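Local coordinates for free methionine-R-sulfoxide reductase (Saccharomyces cerevisiae, PDB 3KO6), which reduces the R-enantiomer of free methionine sulfoxide to methionine, with thioredoxin supplying the reducing equivalents, and takes part in protection against oxidative stress, at residues E22-Q27 and W54-S59; G68-Q73 and L80-F85; V89-I94 and G121-D126; G127-E132 and D149-D154. All coordinates share one frame; numbering follows the deposited sequence.

Interaction 1. Residues E22-Q27 and W54-S59; sequences EEILEQ and WHAYKS
Ala56 opens the contact, its methyl group facing Ile24 where the two helices run side by side in opposite directions. The segment axes lie 10.1 Å apart with N-to-C directions at 173°. At this point the backbones come nearest, with 6.5 Å between the CA atoms of Ala56 and Ile24, and the small side chain lets the branched one settle directly against the helix. The touching branch is the gamma methyl: with chi1 at -69°, Ile24 turns CG2 anti to its own backbone N, and CG2 rests 3.8 Å from Ala56 CB. The next residue, Leu25, also brings CD2 to this alanine methyl, more loosely, 4.4 Å from Ala56 CB.

Tyr57 sets out away from the opposing helix, but its ring swings back far enough for CE1 to lie 4.4 Å from Leu25 CD2, which approaches the ring obliquely. Its phenol oxygen is occupied by a hydrogen bond with Asp162 OD1, a tie to helix 160-176. One turn beyond Ala56, Ser59 ends the contact. The outer methyl of Ile24, CD1, reaches 3.8 Å from Ser59 OG, a hydroxyl that is itself hydrogen-bonded to Tyr15 O. Cohesion between the two segments is therefore apolar, and the polar groups at its margin are tied to other parts of the chain.

The pair belongs to the helical layer of the GAF domain: Leu25 and Tyr57 both pack on Phe165 of helix 160-176, Tyr57 also touches Ile64 of strand 64-72, and Ile24 leans on Leu19 in the loop before helix 21-36.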
loop_
_atom_site.group_PDB
_atom_site.type_symbol
_atom_site.label_atom_id
_atom_site.label_comp_id
_atom_site.label_asym_id
_atom_site.label_seq_id
_atom_site.Cartn_x
_atom_site.Cartn_y
_atom_site.Cartn_z
ATOM N N GLU A 22 10.405 14.097 17.391
ATOM C CA GLU A 22 11.039 12.971 18.061
ATOM C C GLU A 22 10.018 11.973 18.617
ATOM O O GLU A 22 10.159 10.770 18.407
ATOM C CB GLU A 22 11.970 13.464 19.171
ATOM C CG GLU A 22 12.878 12.378 19.730
ATOM C CD GLU A 22 13.663 12.821 20.958
ATOM O OE1 GLU A 22 14.270 13.918 20.922
ATOM O OE2 GLU A 22 13.680 12.061 21.959
ATOM N N GLU A 23 8.999 12.474 19.316
ATOM C CA GLU A 23 7.961 11.623 19.906
ATOM C C GLU A 23 7.183 10.827 18.860
ATOM O O GLU A 23 6.998 9.620 19.011
ATOM C CB GLU A 23 6.974 12.445 20.731
ATOM C CG GLU A 23 7.542 13.140 21.933
ATOM C CD GLU A 23 6.457 13.822 22.739
ATOM O OE1 GLU A 23 6.228 15.030 22.512
ATOM O OE2 GLU A 23 5.816 13.144 23.579
ATOM N N ILE A 24 6.722 11.517 17.816
ATOM C CA ILE A 24 6.006 10.892 16.695
ATOM C C ILE A 24 6.807 9.758 16.039
ATOM O O ILE A 24 6.285 8.655 15.853
ATOM C CB ILE A 24 5.566 11.936 15.625
ATOM C CG1 ILE A 24 4.466 12.841 16.184
ATOM C CG2 ILE A 24 5.072 11.248 14.347
ATOM C CD1 ILE A 24 4.287 14.141 15.407
ATOM N N LEU A 25 8.066 10.024 15.710
ATOM C CA LEU A 25 8.890 9.018 15.054
ATOM C C LEU A 25 9.272 7.856 15.975
ATOM O O LEU A 25 9.358 6.704 15.537
ATOM C CB LEU A 25 10.122 9.656 14.402
ATOM C CG LEU A 25 9.845 10.745 13.353
ATOM C CD1 LEU A 25 11.131 11.237 12.715
ATOM C CD2 LEU A 25 8.844 10.287 12.289
ATOM N N GLU A 26 9.485 8.162 17.249
ATOM C CA GLU A 26 9.753 7.137 18.245
ATOM C C GLU A 26 8.510 6.253 18.405
ATOM O O GLU A 26 8.625 5.027 18.417
ATOM C CB GLU A 26 10.224 7.765 19.562
ATOM C CG GLU A 26 11.025 6.845 20.480
ATOM C CD GLU A 26 12.130 6.051 19.778
ATOM O OE1 GLU A 26 13.142 6.652 19.338
ATOM O OE2 GLU A 26 11.985 4.802 19.700
ATOM N N GLN A 27 7.328 6.868 18.465
ATOM C CA GLN A 27 6.060 6.132 18.414
ATOM C C GLN A 27 5.899 5.248 17.174
ATOM O O GLN A 27 5.453 4.102 17.276
ATOM C CB GLN A 27 4.874 7.080 18.509
ATOM C CG GLN A 27 4.137 6.989 19.815
ATOM C CD GLN A 27 2.868 7.824 19.834
ATOM O OE1 GLN A 27 2.082 7.828 18.874
ATOM N NE2 GLN A 27 2.654 8.534 20.940
ATOM N N TRP A 54 3.302 7.330 6.256
ATOM C CA TRP A 54 2.374 8.319 5.687
ATOM C C TRP A 54 1.718 9.177 6.756
ATOM O O TRP A 54 1.742 10.396 6.656
ATOM C CB TRP A 54 1.301 7.644 4.816
ATOM C CG TRP A 54 0.257 8.606 4.238
ATOM C CD1 TRP A 54 -0.888 9.048 4.856
ATOM C CD2 TRP A 54 0.271 9.228 2.940
ATOM N NE1 TRP A 54 -1.570 9.909 4.029
ATOM C CE2 TRP A 54 -0.888 10.029 2.847
ATOM C CE3 TRP A 54 1.148 9.185 1.851
ATOM C CZ2 TRP A 54 -1.188 10.789 1.708
ATOM C CZ3 TRP A 54 0.847 9.945 0.711
ATOM C CH2 TRP A 54 -0.311 10.737 0.656
ATOM N N HIS A 55 1.128 8.557 7.780
ATOM C CA HIS A 55 0.394 9.341 8.773
ATOM C C HIS A 55 1.283 10.131 9.702
ATOM O O HIS A 55 0.907 11.209 10.141
ATOM C CB HIS A 55 -0.598 8.494 9.548
ATOM C CG HIS A 55 -1.751 8.037 8.719
ATOM N ND1 HIS A 55 -1.711 6.881 7.965
ATOM C CD2 HIS A 55 -2.965 8.593 8.498
ATOM C CE1 HIS A 55 -2.859 6.737 7.326
ATOM N NE2 HIS A 55 -3.636 7.763 7.631
ATOM N N ALA A 56 2.461 9.596 9.994
ATOM C CA ALA A 56 3.453 10.314 10.800
ATOM C C ALA A 56 3.811 11.638 10.136
ATOM O O ALA A 56 3.777 12.689 10.778
ATOM C CB ALA A 56 4.710 9.468 11.002
ATOM N N TYR A 57 4.132 11.578 8.843
ATOM C CA TYR A 57 4.593 12.760 8.133
ATOM C C TYR A 57 3.488 13.767 7.902
ATOM O O TYR A 57 3.752 14.975 7.895
ATOM C CB TYR A 57 5.376 12.397 6.856
ATOM C CG TYR A 57 6.814 12.061 7.207
ATOM C CD1 TYR A 57 7.171 10.776 7.590
ATOM C CD2 TYR A 57 7.795 13.054 7.227
ATOM C CE1 TYR A 57 8.484 10.475 7.951
ATOM C CE2 TYR A 57 9.112 12.768 7.583
ATOM C CZ TYR A 57 9.448 11.474 7.945
ATOM O OH TYR A 57 10.744 11.173 8.313
ATOM N N LYS A 58 2.256 13.276 7.753
ATOM C CA LYS A 58 1.099 14.165 7.629
ATOM C C LYS A 58 0.890 14.885 8.944
ATOM O O LYS A 58 0.598 16.081 8.980
ATOM C CB LYS A 58 -0.170 13.409 7.223
ATOM C CG LYS A 58 -0.194 13.076 5.746
ATOM C CD LYS A 58 -1.414 13.637 5.067
ATOM C CE LYS A 58 -1.138 13.842 3.584
ATOM N NZ LYS A 58 -2.244 14.566 2.859
ATOM N N SER A 59 1.091 14.139 10.023
ATOM C CA SER A 59 0.961 14.656 11.377
ATOM C C SER A 59 2.042 15.712 11.622
ATOM O O SER A 59 1.813 16.689 12.324
ATOM C CB SER A 59 1.053 13.497 12.379
ATOM O OG SER A 59 0.861 13.944 13.703
#

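Interaction 2. Residues G68-Q73 and L80-F85; sequences GFYVTQ and LILGPF. With SME (methionine sulfoxide), chain C.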
loop_
_atom_site.group_PDB
_atom_site.type_symbol
_atom_site.label_atom_id
_atom_site.label_comp_id
_atom_site.label_asym_id
_atom_site.label_seq_id
_atom_site.Cartn_x
_atom_site.Cartn_y
_atom_site.Cartn_z
ATOM N N GLY A 68 6.429 4.688 0.759
ATOM C CA GLY A 68 6.408 3.246 0.499
ATOM C C GLY A 68 7.765 2.613 0.208
ATOM O O GLY A 68 8.811 3.148 0.590
ATOM N N PHE A 69 7.748 1.475 -0.488
ATOM C CA PHE A 69 8.952 0.659 -0.670
ATOM C C PHE A 69 9.141 0.105 -2.076
ATOM O O PHE A 69 8.170 -0.122 -2.829
ATOM C CB PHE A 69 8.911 -0.536 0.287
ATOM C CG PHE A 69 8.702 -0.156 1.719
ATOM C CD1 PHE A 69 7.410 0.035 2.222
ATOM C CD2 PHE A 69 9.792 0.019 2.570
ATOM C CE1 PHE A 69 7.205 0.394 3.550
ATOM C CE2 PHE A 69 9.601 0.377 3.910
ATOM C CZ PHE A 69 8.309 0.557 4.399
ATOM N N TYR A 70 10.404 -0.139 -2.413
ATOM C CA TYR A 70 10.753 -1.011 -3.543
ATOM C C TYR A 70 11.536 -2.156 -2.943
ATOM O O TYR A 70 12.188 -1.988 -1.907
ATOM C CB TYR A 70 11.592 -0.270 -4.590
ATOM C CG TYR A 70 10.755 0.641 -5.433
ATOM C CD1 TYR A 70 10.243 1.829 -4.904
ATOM C CD2 TYR A 70 10.431 0.297 -6.748
ATOM C CE1 TYR A 70 9.437 2.654 -5.659
ATOM C CE2 TYR A 70 9.628 1.105 -7.512
ATOM C CZ TYR A 70 9.134 2.289 -6.966
ATOM O OH TYR A 70 8.338 3.121 -7.733
ATOM N N VAL A 71 11.467 -3.315 -3.577
ATOM C CA VAL A 71 12.104 -4.495 -3.043
ATOM C C VAL A 71 12.967 -5.087 -4.137
ATOM O O VAL A 71 12.601 -5.048 -5.311
ATOM C CB VAL A 71 11.038 -5.476 -2.478
ATOM C CG1 VAL A 71 11.456 -6.945 -2.597
ATOM C CG2 VAL A 71 10.715 -5.124 -1.035
ATOM N N THR A 72 14.132 -5.593 -3.748
ATOM C CA THR A 72 15.050 -6.250 -4.669
ATOM C C THR A 72 14.393 -7.510 -5.213
ATOM O O THR A 72 13.941 -8.363 -4.450
ATOM C CB THR A 72 16.380 -6.587 -3.982
ATOM O OG1 THR A 72 16.911 -5.400 -3.389
ATOM C CG2 THR A 72 17.373 -7.123 -4.975
ATOM N N GLN A 73 14.336 -7.596 -6.539
ATOM C CA GLN A 73 13.611 -8.650 -7.229
ATOM C C GLN A 73 14.213 -10.017 -6.930
ATOM O O GLN A 73 15.426 -10.139 -6.775
ATOM C CB GLN A 73 13.583 -8.373 -8.732
ATOM C CG GLN A 73 12.623 -9.252 -9.517
ATOM C CD GLN A 73 12.283 -8.679 -10.879
ATOM O OE1 GLN A 73 13.169 -8.388 -11.688
ATOM N NE2 GLN A 73 10.986 -8.519 -11.141
ATOM N N LEU A 80 15.011 -3.230 -8.628
ATOM C CA LEU A 80 13.965 -2.955 -7.649
ATOM C C LEU A 80 12.581 -3.126 -8.270
ATOM O O LEU A 80 12.338 -2.648 -9.380
ATOM C CB LEU A 80 14.093 -1.528 -7.131
ATOM C CG LEU A 80 15.311 -1.139 -6.298
ATOM C CD1 LEU A 80 15.300 0.362 -6.071
ATOM C CD2 LEU A 80 15.362 -1.915 -4.986
ATOM N N ILE A 81 11.681 -3.804 -7.564
ATOM C CA ILE A 81 10.299 -3.952 -8.021
ATOM C C ILE A 81 9.362 -3.294 -7.005
ATOM O O ILE A 81 9.572 -3.418 -5.798
ATOM C CB ILE A 81 9.947 -5.441 -8.293
ATOM C CG1 ILE A 81 8.506 -5.612 -8.749
ATOM C CG2 ILE A 81 10.180 -6.298 -7.084
ATOM C CD1 ILE A 81 8.360 -5.867 -10.250
ATOM N N LEU A 82 8.349 -2.582 -7.499
ATOM C CA LEU A 82 7.419 -1.822 -6.654
ATOM C C LEU A 82 6.799 -2.660 -5.543
ATOM O O LEU A 82 6.292 -3.748 -5.802
ATOM C CB LEU A 82 6.307 -1.184 -7.490
ATOM C CG LEU A 82 5.273 -0.317 -6.757
ATOM C CD1 LEU A 82 5.911 0.932 -6.169
ATOM C CD2 LEU A 82 4.103 0.050 -7.661
ATOM N N GLY A 83 6.859 -2.147 -4.312
ATOM C CA GLY A 83 6.215 -2.793 -3.179
ATOM C C GLY A 83 5.084 -1.936 -2.631
ATOM O O GLY A 83 4.671 -0.969 -3.268
ATOM N N PRO A 84 4.589 -2.271 -1.427
ATOM C CA PRO A 84 3.489 -1.551 -0.801
ATOM C C PRO A 84 3.780 -0.065 -0.665
ATOM O O PRO A 84 4.955 0.339 -0.525
ATOM C CB PRO A 84 3.412 -2.187 0.588
ATOM C CG PRO A 84 3.947 -3.544 0.400
ATOM C CD PRO A 84 5.093 -3.346 -0.556
ATOM N N PHE A 85 2.731 0.753 -0.703
ATOM C CA PHE A 85 2.937 2.180 -0.577
ATOM C C PHE A 85 1.657 2.894 -0.317
ATOM O O PHE A 85 0.584 2.388 -0.653
ATOM C CB PHE A 85 3.580 2.750 -1.849
ATOM C CG PHE A 85 2.671 2.750 -3.067
ATOM C CD1 PHE A 85 1.815 3.812 -3.319
ATOM C CD2 PHE A 85 2.707 1.700 -3.982
ATOM C CE1 PHE A 85 0.996 3.821 -4.457
ATOM C CE2 PHE A 85 1.889 1.709 -5.117
ATOM C CZ PHE A 85 1.042 2.770 -5.353
HETATM N N SME C . 9.803 5.292 -7.348
HETATM C CA SME C . 10.163 6.672 -6.937
HETATM C CB SME C . 11.110 7.220 -7.995
HETATM C CG SME C . 12.144 8.191 -7.394
HETATM S S SME C . 13.750 7.808 -7.833
HETATM O OE SME C . 13.879 6.469 -8.474
HETATM C CE SME C . 14.310 9.029 -8.883
HETATM C C SME C . 8.943 7.537 -6.729
HETATM O O SME C . 9.054 8.754 -6.592
HETATM O OXT SME C . 7.743 7.078 -6.709
#
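Gly68 pairs with Phe85 across two neighbouring antiparallel strands, its CA 3.7 Å from Phe85 CB. Phe69 then binds with both backbone polar atoms but to two different residues: its N donates to Pro84 O (3.0 Å), while its O receives Gly83 N (2.8 Å). The register slips by one residue here, a beta bulge. Pro84 O also sits at the edge of the Phe69 ring, whose side chain packs on Leu46 and Ala49 of helix 42-59.

Tyr70 points to the face of the sheet that also carries Leu80 and Leu82. Leu82 CD1 makes an off-centre CH-pi contact with its ring, 4.1 Å from the centroid, and Tyr70 CB meets Leu80 CB at 3.8 Å. The phenol oxygen, hydrogen-bonded to Cys91 O, stands 2.6 Å from the amino nitrogen N of the bound methionine sulfoxide. Val71 restores regular pairing with Ile81: Ile81 N to Val71 O is nearly straight, 2.7 Å and 173°, and Val71 N returns a bond to Ile81 O. Thr72 crosses Leu80 CD2 obliquely, its OG1 being bonded to Thr144 O. Finally Gln73, extended beyond CG, lays NE2 3.8 Å from Ile81 CD1.

This is a bulged beta hairpin in the antiparallel sheet of a GAF domain, with Phe69 and Val71 against the helical layer and Tyr70 in the ligand pocket.

Interaction 3. Residues V89-I94 and G121-D126; sequences VACQMI and GHIACD. With SME (methionine sulfoxide), chain C.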
loop_
_atom_site.group_PDB
_atom_site.type_symbol
_atom_site.label_atom_id
_atom_site.label_comp_id
_atom_site.label_asym_id
_atom_site.label_seq_id
_atom_site.Cartn_x
_atom_site.Cartn_y
_atom_site.Cartn_z
ATOM N N VAL A 89 -0.321 5.980 -7.865
ATOM C CA VAL A 89 0.284 5.021 -8.801
ATOM C C VAL A 89 1.752 5.341 -9.119
ATOM O O VAL A 89 2.085 6.470 -9.472
ATOM C CB VAL A 89 -0.542 4.971 -10.104
ATOM C CG1 VAL A 89 0.087 4.024 -11.118
ATOM C CG2 VAL A 89 -1.980 4.556 -9.803
ATOM N N ALA A 90 2.620 4.340 -8.988
ATOM C CA ALA A 90 4.058 4.545 -9.072
ATOM C C ALA A 90 4.731 3.614 -10.073
ATOM O O ALA A 90 4.119 2.652 -10.557
ATOM C CB ALA A 90 4.688 4.379 -7.698
ATOM N N CYS A 91 5.992 3.927 -10.379
ATOM C CA CYS A 91 6.826 3.165 -11.314
ATOM C C CYS A 91 7.013 1.738 -10.838
ATOM O O CYS A 91 7.285 1.497 -9.661
ATOM C CB CYS A 91 8.201 3.836 -11.478
ATOM S SG CYS A 91 8.119 5.581 -11.894
ATOM N N GLN A 92 6.872 0.802 -11.768
ATOM C CA GLN A 92 6.857 -0.622 -11.453
ATOM C C GLN A 92 8.228 -1.174 -11.135
ATOM O O GLN A 92 8.400 -1.951 -10.191
ATOM C CB GLN A 92 6.259 -1.408 -12.604
ATOM C CG GLN A 92 4.822 -1.065 -12.886
ATOM C CD GLN A 92 4.658 -0.111 -14.054
ATOM O OE1 GLN A 92 5.448 0.810 -14.247
ATOM N NE2 GLN A 92 3.613 -0.334 -14.842
ATOM N N MET A 93 9.206 -0.760 -11.926
ATOM C CA MET A 93 10.512 -1.360 -11.872
ATOM C C MET A 93 11.596 -0.302 -12.014
ATOM O O MET A 93 11.500 0.597 -12.846
ATOM C CB MET A 93 10.628 -2.375 -12.994
ATOM C CG MET A 93 11.433 -3.584 -12.637
ATOM S SD MET A 93 11.482 -4.786 -13.989
ATOM C CE MET A 93 9.754 -5.304 -14.056
ATOM N N ILE A 94 12.633 -0.419 -11.193
ATOM C CA ILE A 94 13.746 0.516 -11.236
ATOM C C ILE A 94 15.033 -0.274 -11.155
ATOM O O ILE A 94 15.217 -1.064 -10.221
ATOM C CB ILE A 94 13.670 1.542 -10.071
ATOM C CG1 ILE A 94 12.340 2.299 -10.114
ATOM C CG2 ILE A 94 14.832 2.501 -10.126
ATOM C CD1 ILE A 94 12.173 3.318 -9.034
ATOM N N GLY A 121 19.002 12.182 -13.769
ATOM C CA GLY A 121 18.623 10.774 -13.708
ATOM C C GLY A 121 17.356 10.477 -12.922
ATOM O O GLY A 121 16.898 9.336 -12.883
ATOM N N HIS A 122 16.791 11.511 -12.306
ATOM C CA HIS A 122 15.577 11.389 -11.514
ATOM C C HIS A 122 14.453 10.682 -12.266
ATOM O O HIS A 122 14.118 11.041 -13.402
ATOM C CB HIS A 122 15.092 12.764 -11.060
ATOM C CG HIS A 122 13.848 12.717 -10.232
ATOM N ND1 HIS A 122 12.633 13.186 -10.683
ATOM C CD2 HIS A 122 13.627 12.239 -8.985
ATOM C CE1 HIS A 122 11.719 13.005 -9.748
ATOM N NE2 HIS A 122 12.295 12.427 -8.709
ATOM N N ILE A 123 13.873 9.676 -11.617
ATOM C CA ILE A 123 12.742 8.958 -12.167
ATOM C C ILE A 123 11.472 9.460 -11.496
ATOM O O ILE A 123 11.147 9.062 -10.386
ATOM C CB ILE A 123 12.906 7.421 -12.061
ATOM C CG1 ILE A 123 14.252 6.996 -12.666
ATOM C CG2 ILE A 123 11.718 6.698 -12.750
ATOM C CD1 ILE A 123 14.405 5.509 -12.931
ATOM N N ALA A 124 10.768 10.358 -12.186
ATOM C CA ALA A 124 9.557 10.954 -11.650
ATOM C C ALA A 124 8.383 10.026 -11.879
ATOM O O ALA A 124 7.976 9.790 -13.013
ATOM C CB ALA A 124 9.301 12.334 -12.257
ATOM N N CYS A 125 7.857 9.466 -10.796
ATOM C CA CYS A 125 6.650 8.658 -10.899
ATOM C C CYS A 125 5.429 9.541 -10.698
ATOM O O CYS A 125 4.352 9.260 -11.218
ATOM C CB CYS A 125 6.686 7.487 -9.926
ATOM S SG CYS A 125 8.166 6.487 -10.073
ATOM N N ASP A 126 5.631 10.627 -9.956
ATOM C CA ASP A 126 4.623 11.651 -9.742
ATOM C C ASP A 126 5.251 12.980 -10.152
ATOM O O ASP A 126 6.257 13.400 -9.583
ATOM C CB ASP A 126 4.178 11.658 -8.274
ATOM C CG ASP A 126 3.061 12.650 -7.987
ATOM O OD1 ASP A 126 2.799 13.568 -8.791
ATOM O OD2 ASP A 126 2.431 12.512 -6.921
HETATM N N SME C . 9.803 5.292 -7.348
HETATM C CA SME C . 10.163 6.672 -6.937
HETATM C CB SME C . 11.110 7.220 -7.995
HETATM C CG SME C . 12.144 8.191 -7.394
HETATM S S SME C . 13.750 7.808 -7.833
HETATM O OE SME C . 13.879 6.469 -8.474
HETATM C CE SME C . 14.310 9.029 -8.883
HETATM C C SME C . 8.943 7.537 -6.729
HETATM O O SME C . 9.054 8.754 -6.592
HETATM O OXT SME C . 7.743 7.078 -6.709
#
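Cys91, whose carbonyl O is hydrogen-bonded to Tyr70 OH, is covalently joined to Cys125. The disulfide between Cys91 SG and Cys125 SG measures 2.0 Å and has a left-handed twist, chi3 -122°. Both cysteines hold their sulfur anti to the carbonyl carbon and beside the backbone N (chi1 -52° for Cys91 and -53° for Cys125), which turns each sulfur across the gap between the two loops. Within the two segments the packing beside the bridge is apolar. Ala90 CB approaches Cys125 CB at 4.3 Å, and Ile123 CG2 lies 3.9 Å from Cys91 SG. Further along, Ile94 and Ile123 slide past each other in opposite directions, meeting at Ile94 CG2 and Ile123 CD1. The second subunit closes in from outside, its Asn48 OD1 taking a hydrogen bond from Ala90 N.

Bound methionine sulfoxide lies along this seam. Its amino nitrogen N is 3.4 Å from Cys125 SG and 3.5 Å from Ile94 CD1, so the disulfide borders the amino-acid end of the ligand, and the ligand sulfur S remains farther off. Such an oxidised cysteine pair beside the substrate is consistent with a disulfide formed during turnover and reduced by thioredoxin.

Segment 89-94 follows strand 79-85 after a short loop and enters edge strand 93-95, with Ile94 touching Tyr70 on strand 64-72 and Cys101 on helix 99-107. Segment 121-126 belongs to the long loop between strands 111-113 and 131-138, so the disulfide fastens that loop to the approach of the edge strand.

Interaction 4. Residues G127-E132 and D149-D154; sequences GETKSE and DIDCLD. With SME (methionine sulfoxide), chain C.
A classic beta bulge, formed by Lys130 and Ser131 opposite Cys152, begins the pairing of strands 131-138 and 144-152, a hairpin of the GAF sheet. Backbone bonds define it. Cys152 O accepts both Lys130 N (2.9 Å) and Ser131 N (3.0 Å), the latter almost straight at 177°, and Cys152 N donates to Ser131 O.

A second group of bonds secures the strand exit. Ser131 OG donates to Asp154 O and is also bonded to Gly157 N, while Asp154 N points to Cys152 SG in a bond of 3.4 Å.

Acidic side chains gather on the ligand side. Glu132, with CG anti to the backbone N and the rest extended, brings OE1 to 2.7 Å from Asp149 OD1, their carboxylates nearly coplanar. Asp151 runs alongside Glu132 but holds its carboxylate at 82° to that of Glu132. Its OD2 reaches 2.6 Å from carboxylate atom O of the bound methionine sulfoxide. Asp149 OD2 lies 3.1 Å from the ligand CA and Glu132 OE1 borders the ligand CG, and these three acids line the pocket.

Apolar contacts complete the join: Leu153 CD2 rests 3.6 Å from Glu128 CB, and Thr129, its OG1 bonded to Asn65 ND2, sets CG2 3.7 Å from Asp151 CB.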
loop_
_atom_site.group_PDB
_atom_site.type_symbol
_atom_site.label_atom_id
_atom_site.label_comp_id
_atom_site.label_asym_id
_atom_site.label_seq_id
_atom_site.Cartn_x
_atom_site.Cartn_y
_atom_site.Cartn_z
ATOM N N GLY A 127 4.665 13.629 -11.153
ATOM C CA GLY A 127 5.221 14.871 -11.663
ATOM C C GLY A 127 5.272 16.025 -10.672
ATOM O O GLY A 127 6.068 16.948 -10.836
ATOM N N GLU A 128 4.433 15.972 -9.637
ATOM C CA GLU A 128 4.328 17.084 -8.678
ATOM C C GLU A 128 5.389 17.039 -7.567
ATOM O O GLU A 128 5.564 18.012 -6.825
ATOM C CB GLU A 128 2.921 17.150 -8.079
ATOM C CG GLU A 128 1.815 17.535 -9.064
ATOM C CD GLU A 128 0.424 17.466 -8.434
ATOM O OE1 GLU A 128 0.317 17.149 -7.210
ATOM O OE2 GLU A 128 -0.565 17.730 -9.169
ATOM N N THR A 129 6.101 15.917 -7.477
ATOM C CA THR A 129 7.149 15.718 -6.475
ATOM C C THR A 129 8.269 16.714 -6.654
ATOM O O THR A 129 8.844 16.789 -7.741
ATOM C CB THR A 129 7.760 14.311 -6.590
ATOM O OG1 THR A 129 6.745 13.318 -6.383
ATOM C CG2 THR A 129 8.860 14.131 -5.571
ATOM N N LYS A 130 8.579 17.470 -5.600
ATOM C CA LYS A 130 9.715 18.408 -5.612
ATOM C C LYS A 130 10.901 17.908 -4.784
ATOM O O LYS A 130 12.049 18.198 -5.109
ATOM C CB LYS A 130 9.308 19.793 -5.110
ATOM C CG LYS A 130 8.426 20.590 -6.039
ATOM C CD LYS A 130 8.191 21.987 -5.471
ATOM C CE LYS A 130 7.586 22.938 -6.493
ATOM N NZ LYS A 130 6.118 22.718 -6.671
ATOM N N SER A 131 10.649 17.176 -3.702
ATOM C CA SER A 131 11.776 16.629 -2.934
ATOM C C SER A 131 11.569 15.160 -2.571
ATOM O O SER A 131 10.447 14.653 -2.659
ATOM C CB SER A 131 12.081 17.479 -1.697
ATOM O OG SER A 131 10.996 17.493 -0.788
ATOM N N GLU A 132 12.651 14.486 -2.173
ATOM C CA GLU A 132 12.621 13.042 -1.936
ATOM C C GLU A 132 13.699 12.564 -0.975
ATOM O O GLU A 132 14.801 13.095 -0.962
ATOM C CB GLU A 132 12.760 12.302 -3.274
ATOM C CG GLU A 132 12.448 10.813 -3.205
ATOM C CD GLU A 132 12.438 10.102 -4.551
ATOM O OE1 GLU A 132 12.175 8.879 -4.548
ATOM O OE2 GLU A 132 12.686 10.741 -5.600
ATOM N N ASP A 149 11.187 4.746 0.522
ATOM C CA ASP A 149 11.097 5.949 -0.294
ATOM C C ASP A 149 9.954 6.853 0.149
ATOM O O ASP A 149 8.829 6.382 0.416
ATOM C CB ASP A 149 10.881 5.526 -1.738
ATOM C CG ASP A 149 10.928 6.688 -2.706
ATOM O OD1 ASP A 149 11.276 7.812 -2.283
ATOM O OD2 ASP A 149 10.622 6.472 -3.893
ATOM N N ILE A 150 10.243 8.149 0.238
ATOM C CA ILE A 150 9.224 9.172 0.558
ATOM C C ILE A 150 9.376 10.374 -0.380
ATOM O O ILE A 150 10.492 10.890 -0.562
ATOM C CB ILE A 150 9.328 9.704 2.019
ATOM C CG1 ILE A 150 9.599 8.559 3.019
ATOM C CG2 ILE A 150 8.066 10.503 2.394
ATOM C CD1 ILE A 150 9.660 9.013 4.499
ATOM N N ASP A 151 8.259 10.827 -0.946
ATOM C CA ASP A 151 8.238 12.019 -1.782
ATOM C C ASP A 151 7.485 13.172 -1.129
ATOM O O ASP A 151 6.457 12.963 -0.465
ATOM C CB ASP A 151 7.541 11.710 -3.101
ATOM C CG ASP A 151 8.282 10.703 -3.943
ATOM O OD1 ASP A 151 9.443 10.369 -3.650
ATOM O OD2 ASP A 151 7.693 10.248 -4.922
ATOM N N CYS A 152 7.950 14.392 -1.379
ATOM C CA CYS A 152 7.329 15.576 -0.820
ATOM C C CYS A 152 7.005 16.583 -1.906
ATOM O O CYS A 152 7.781 16.753 -2.858
ATOM C CB CYS A 152 8.250 16.196 0.221
ATOM S SG CYS A 152 7.594 17.646 1.062
ATOM N N LEU A 153 5.866 17.261 -1.760
ATOM C CA LEU A 153 5.396 18.238 -2.739
ATOM C C LEU A 153 6.097 19.598 -2.621
ATOM O O LEU A 153 5.899 20.482 -3.461
ATOM C CB LEU A 153 3.870 18.392 -2.640
ATOM C CG LEU A 153 3.004 17.209 -3.094
ATOM C CD1 LEU A 153 1.538 17.511 -2.934
ATOM C CD2 LEU A 153 3.297 16.825 -4.540
ATOM N N ASP A 154 6.899 19.761 -1.572
ATOM C CA ASP A 154 7.702 20.967 -1.358
ATOM C C ASP A 154 9.187 20.659 -1.549
ATOM O O ASP A 154 9.597 19.499 -1.464
ATOM C CB ASP A 154 7.464 21.545 0.044
ATOM C CG ASP A 154 6.105 22.242 0.182
ATOM O OD1 ASP A 154 5.669 22.917 -0.776
ATOM O OD2 ASP A 154 5.478 22.134 1.264
HETATM N N SME C . 9.803 5.292 -7.348
HETATM C CA SME C . 10.163 6.672 -6.937
HETATM C CB SME C . 11.110 7.220 -7.995
HETATM C CG SME C . 12.144 8.191 -7.394
HETATM S S SME C . 13.750 7.808 -7.833
HETATM O OE SME C . 13.879 6.469 -8.474
HETATM C CE SME C . 14.310 9.029 -8.883
HETATM C C SME C . 8.943 7.537 -6.729
HETATM O O SME C . 9.054 8.754 -6.592
HETATM O OXT SME C . 7.743 7.078 -6.709
#

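Touching residues are mostly buried in all four contacts, though interaction 4 reaches solvent at Glu128 and Asp154. Interaction 1 belongs to the helical layer and is mainly apolar; it meets the sheet through interaction 4, where Tyr57 CE1 touches Ile150 CD1 at 3.9 Å. Interactions 2 and 4 are both antiparallel backbone pairings with a bulge, and their hairpins adjoin within one sheet, Asp149 N lying 2.9 Å from Gly68 O. Interaction 3 instead joins two loops covalently and adds the edge strand beside 80-85. Interactions 2, 3 and 4 surround the same ligand with an aromatic hydroxyl, a disulfide and carboxylates respectively, while 2 and 3 also reach the second subunit.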